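Local coordinates for DNA helicase RecQ (Deinococcus radiodurans, PDB 2RHF), which probably unwinds duplex DNA in the 3'-5' direction at the cost of ATP, the chain here being its third, most C-terminal HRDC domain, at residues 16-21 against 64-69; 39-44 against 51-56. All coordinates share one frame; numbering follows the deposited sequence.

Interaction 1. Residues 16-21 against 64-69; sequences RELMKE and GERILD
A salt-bridge network, centred on the guanidinium of Arg-66, joins the first and last helices of this HRDC domain, with Glu-17 and Glu-21 as its acidic partners. The two glutamates stand one helical turn apart on the same side of helix 4-22, and both reach the arginine at the edge of its guanidinium. Arg-66 holds both oxygens of Glu-21 through its two terminal nitrogens: NH1 of Arg-66 gives a nearly straight bond (165°) to the syn lone pair of Glu-21 OE1 at 2.9 Å, while NH2 of Arg-66 binds Glu-21 OE2, also at 2.9 Å. The pairing is not flat, since the carboxylate is turned 36° against the guanidinium. NH2 of Arg-66 bonds in addition to OE1 of Glu-17 at 3.1 Å, meeting that oxygen on its anti side and well out of the carboxylate plane. A water closes the ring by accepting from Arg-66 NE and donating to Glu-17 OE1, so every nitrogen of the guanidinium has a partner and its rotation is fixed. Over one face lies Leu-18, whose CD2 comes within 3.7 Å of Arg-66 NH1. The arginine chain bends at chi2 and again at chi3, which brings its head to this methyl and the carboxylates together. The backbones stay well apart, with segment axes 12.2 Å from each other and running roughly antiparallel (153°), so the long side chain does the bridging. Around the network, Leu-18 also packs on Val-29 of helix 26-29, and Arg-66 and Ile-67 of helix 57-76 both touch Leu-14 of helix 4-22.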
# COMPACT_ATOMS: atom_id res chain seq x y z
N ARG A 16 -0.32 2.15 9.35
CA ARG A 16 -0.62 2.67 10.69
C ARG A 16 -1.62 3.82 10.68
O ARG A 16 -2.48 3.90 11.55
CB ARG A 16 0.65 3.06 11.43
CG ARG A 16 1.53 1.88 11.79
CD ARG A 16 2.88 2.34 12.36
NE ARG A 16 3.88 1.28 12.23
CZ ARG A 16 5.07 1.42 11.66
NH1 ARG A 16 5.47 2.60 11.17
NH2 ARG A 16 5.89 0.38 11.59
N GLU A 17 -1.52 4.71 9.68
CA GLU A 17 -2.51 5.79 9.54
C GLU A 17 -3.89 5.22 9.29
O GLU A 17 -4.88 5.65 9.89
CB GLU A 17 -2.14 6.73 8.39
CG GLU A 17 -0.84 7.47 8.61
CD GLU A 17 -0.41 8.32 7.42
OE1 GLU A 17 -1.03 8.24 6.33
OE2 GLU A 17 0.57 9.08 7.60
N LEU A 18 -3.97 4.25 8.38
CA LEU A 18 -5.25 3.64 8.03
C LEU A 18 -5.85 2.88 9.21
O LEU A 18 -7.06 2.91 9.42
CB LEU A 18 -5.09 2.73 6.81
CG LEU A 18 -4.66 3.45 5.52
CD1 LEU A 18 -4.37 2.43 4.45
CD2 LEU A 18 -5.70 4.46 5.04
N MSE A 19 -5.01 2.22 9.99
CA MSE A 19 -5.46 1.55 11.22
C MSE A 19 -6.11 2.56 12.17
O MSE A 19 -7.18 2.31 12.74
CB MSE A 19 -4.28 0.91 11.93
CG MSE A 19 -3.72 -0.33 11.25
SE MSE A 19 -2.01 -0.83 12.01
CE MSE A 19 -2.58 -1.19 13.84
N LYS A 20 -5.46 3.71 12.36
CA LYS A 20 -5.96 4.74 13.26
C LYS A 20 -7.31 5.28 12.76
O LYS A 20 -8.25 5.48 13.55
CB LYS A 20 -4.93 5.87 13.40
CG LYS A 20 -5.33 7.01 14.34
CD LYS A 20 -4.32 8.17 14.28
CE LYS A 20 -4.85 9.42 15.00
NZ LYS A 20 -4.09 10.66 14.63
N GLU A 21 -7.42 5.48 11.45
CA GLU A 21 -8.62 6.05 10.83
C GLU A 21 -9.81 5.12 10.84
O GLU A 21 -10.96 5.56 11.02
CB GLU A 21 -8.31 6.49 9.40
CG GLU A 21 -7.36 7.67 9.32
CD GLU A 21 -6.66 7.81 7.97
OE1 GLU A 21 -7.17 7.26 6.97
OE2 GLU A 21 -5.61 8.48 7.92
N GLY A 64 -6.61 2.79 -2.32
CA GLY A 64 -5.74 2.76 -3.51
C GLY A 64 -5.00 4.05 -3.76
O GLY A 64 -3.80 4.06 -4.02
N GLU A 65 -5.72 5.17 -3.72
CA GLU A 65 -5.07 6.45 -3.97
C GLU A 65 -4.01 6.75 -2.91
O GLU A 65 -2.93 7.23 -3.24
CB GLU A 65 -6.10 7.58 -4.07
CG GLU A 65 -6.98 7.52 -5.34
CD GLU A 65 -6.19 7.53 -6.67
OE1 GLU A 65 -5.02 7.97 -6.71
OE2 GLU A 65 -6.77 7.09 -7.70
N ARG A 66 -4.30 6.43 -1.65
CA ARG A 66 -3.31 6.62 -0.58
C ARG A 66 -2.07 5.74 -0.79
O ARG A 66 -0.95 6.17 -0.51
CB ARG A 66 -3.94 6.33 0.79
CG ARG A 66 -5.11 7.17 1.21
CD ARG A 66 -4.68 8.43 1.90
NE ARG A 66 -4.07 8.23 3.21
CZ ARG A 66 -4.72 8.07 4.37
NH1 ARG A 66 -6.05 8.04 4.41
NH2 ARG A 66 -4.03 7.95 5.50
N ILE A 67 -2.27 4.50 -1.24
CA ILE A 67 -1.17 3.61 -1.53
C ILE A 67 -0.30 4.16 -2.65
O ILE A 67 0.93 4.20 -2.54
CB ILE A 67 -1.69 2.20 -1.88
CG1 ILE A 67 -2.28 1.52 -0.63
CG2 ILE A 67 -0.57 1.34 -2.49
CD1 ILE A 67 -3.12 0.27 -0.92
N LEU A 68 -0.92 4.59 -3.74
CA LEU A 68 -0.15 5.15 -4.86
C LEU A 68 0.63 6.37 -4.42
O LEU A 68 1.77 6.56 -4.82
CB LEU A 68 -1.05 5.51 -6.03
CG LEU A 68 -1.76 4.32 -6.70
CD1 LEU A 68 -2.63 4.82 -7.86
CD2 LEU A 68 -0.77 3.26 -7.19
N ASP A 69 0.02 7.20 -3.58
CA ASP A 69 0.66 8.42 -3.09
C ASP A 69 1.85 8.07 -2.18
O ASP A 69 2.89 8.74 -2.24
CB ASP A 69 -0.40 9.27 -2.38
CG ASP A 69 0.15 10.52 -1.72
OD1 ASP A 69 1.03 11.21 -2.29
OD2 ASP A 69 -0.38 10.84 -0.62
O HOH W 1 -1.43 9.18 3.65

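Interaction 2. Residues 39-44 against 51-56; sequences AARQPR and EVPGLG
Arg-41, the last residue of helix 32-41, lays its side chain against Glu-51, Val-52 and Pro-53 in the loop that leads to helix 57-76 of the all-helical HRDC fold. This loop carries the sequence Val-Pro-Gly-Leu-Gly, which resembles the hairpin of helix-hairpin-helix motifs. The bond from CA to CB of Arg-41 points toward the loop, and the chain then runs extended through CG to CD, which lies 4.2 Å from CD of Pro-53. There the chain turns (chi3 67°), carrying NE past Val-52 CG2, a loose contact. The guanidinium then passes beside the backbone of Glu-51, whose carbonyl O lies over one face, 3.6 Å from the guanidinium plane and off its centre; this is a polar contact over the flat group without a hydrogen bond. At the tip, NH2 of Arg-41 comes to 3.4 Å from CB of Glu-51. The glutamate chain crosses the arginine at about a right angle, with the carboxylate and guanidinium planes 89° apart. OE1 of Glu-51 lies in the guanidinium plane, 3.5 Å from NH2 of Arg-41, a salt bridge through one nitrogen and one oxygen rather than a paired, coplanar one.

Gln-42 leaves the helical conformation with a positive phi (47°), which ends the helix, and Pro-43 follows, its CB set toward the loop. Val-52 stands across from this ring and also packs on Ala-37 and Leu-38 of helix 32-41, while Pro-43 rests on Leu-49 and on Ile-71 of helix 57-76. A buried apolar layer thus underlies the exposed charged pair. Its contact across the two segments is between CG of Pro-43 and CG2 of Val-52, 4.1 Å apart.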
# COMPACT_ATOMS: atom_id res chain seq x y z
N ALA A 39 5.56 -3.14 -2.47
CA ALA A 39 6.91 -2.61 -2.50
C ALA A 39 7.70 -3.14 -3.69
O ALA A 39 8.48 -2.40 -4.29
CB ALA A 39 7.64 -2.91 -1.19
N ALA A 40 7.50 -4.41 -4.03
CA ALA A 40 8.23 -5.04 -5.13
C ALA A 40 7.71 -4.57 -6.48
O ALA A 40 8.49 -4.27 -7.38
CB ALA A 40 8.12 -6.57 -5.02
N ARG A 41 6.39 -4.51 -6.63
CA ARG A 41 5.77 -4.20 -7.92
C ARG A 41 5.69 -2.70 -8.19
O ARG A 41 5.59 -2.29 -9.34
CB ARG A 41 4.39 -4.83 -8.01
CG ARG A 41 4.40 -6.37 -7.97
CD ARG A 41 3.00 -6.95 -7.94
NE ARG A 41 2.32 -6.67 -9.20
CZ ARG A 41 2.39 -7.43 -10.29
NH1 ARG A 41 3.08 -8.56 -10.28
NH2 ARG A 41 1.75 -7.06 -11.38
N GLN A 42 5.73 -1.89 -7.14
CA GLN A 42 5.66 -0.43 -7.27
C GLN A 42 4.54 0.01 -8.23
O GLN A 42 4.79 0.76 -9.17
CB GLN A 42 7.00 0.12 -7.81
CG GLN A 42 8.27 -0.03 -6.96
CD GLN A 42 9.50 0.67 -7.64
OE1 GLN A 42 9.34 1.43 -8.60
NE2 GLN A 42 10.68 0.42 -7.12
N PRO A 43 3.29 -0.41 -7.98
CA PRO A 43 2.23 0.06 -8.85
C PRO A 43 2.11 1.58 -8.84
O PRO A 43 2.30 2.21 -7.79
CB PRO A 43 0.98 -0.57 -8.24
CG PRO A 43 1.35 -0.80 -6.82
CD PRO A 43 2.77 -1.20 -6.85
N ARG A 44 1.80 2.13 -10.01
CA ARG A 44 1.73 3.59 -10.21
C ARG A 44 0.36 4.02 -10.69
O ARG A 44 0.11 5.22 -10.88
CB ARG A 44 2.77 4.06 -11.24
CG ARG A 44 4.17 3.50 -11.05
CD ARG A 44 4.79 3.89 -9.70
NE ARG A 44 4.97 5.34 -9.53
CZ ARG A 44 5.92 6.04 -10.14
NH1 ARG A 44 6.78 5.45 -10.97
NH2 ARG A 44 6.02 7.34 -9.92
N GLU A 51 -3.44 -5.68 -10.14
CA GLU A 51 -2.58 -6.82 -10.37
C GLU A 51 -1.84 -7.29 -9.11
O GLU A 51 -1.13 -8.29 -9.15
CB GLU A 51 -1.59 -6.50 -11.49
CG GLU A 51 -2.25 -6.15 -12.82
CD GLU A 51 -1.33 -5.42 -13.79
OE1 GLU A 51 -0.22 -5.01 -13.39
OE2 GLU A 51 -1.73 -5.25 -14.96
N VAL A 52 -2.00 -6.58 -8.00
CA VAL A 52 -1.27 -6.90 -6.77
C VAL A 52 -1.96 -8.02 -5.99
O VAL A 52 -3.10 -7.86 -5.57
CB VAL A 52 -1.14 -5.66 -5.87
CG1 VAL A 52 -0.45 -6.03 -4.55
CG2 VAL A 52 -0.36 -4.57 -6.60
N PRO A 53 -1.26 -9.17 -5.78
CA PRO A 53 -1.86 -10.27 -5.02
C PRO A 53 -2.28 -9.87 -3.61
O PRO A 53 -1.53 -9.20 -2.89
CB PRO A 53 -0.73 -11.32 -4.96
CG PRO A 53 0.14 -11.02 -6.11
CD PRO A 53 0.09 -9.53 -6.29
N GLY A 54 -3.48 -10.29 -3.22
CA GLY A 54 -3.93 -10.14 -1.86
C GLY A 54 -4.56 -8.81 -1.51
O GLY A 54 -5.10 -8.66 -0.42
N LEU A 55 -4.49 -7.84 -2.43
CA LEU A 55 -5.04 -6.52 -2.13
C LEU A 55 -6.56 -6.48 -2.28
O LEU A 55 -7.26 -6.27 -1.31
CB LEU A 55 -4.35 -5.43 -2.96
CG LEU A 55 -4.76 -3.99 -2.65
CD1 LEU A 55 -4.46 -3.63 -1.20
CD2 LEU A 55 -4.05 -3.04 -3.59
N GLY A 56 -7.06 -6.70 -3.49
CA GLY A 56 -8.50 -6.83 -3.73
C GLY A 56 -9.22 -5.52 -3.97
O GLY A 56 -8.73 -4.45 -3.60

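Interaction 2 is nested within the stretch of chain enclosed by interaction 1: helix 4-22 comes first, then residues 39-44 and 51-56, and finally helix 57-76. The centres are 14 Å apart, on opposite sides of the middle of this compact domain. Helix 57-76 connects them, because Leu-68 CD2 packs 3.3 Å from the carbonyl O of Pro-43, and Ile-67 CD1 meets Leu-55 CD1 at 4.1 Å. Consecutive residues of one helix thus present Arg-66 to the first helix and Ile-67 and Leu-68 to the turns of interaction 2. Within this third HRDC domain, the first and last helices and the turns between the inner helices are thus joined through helix 57-76.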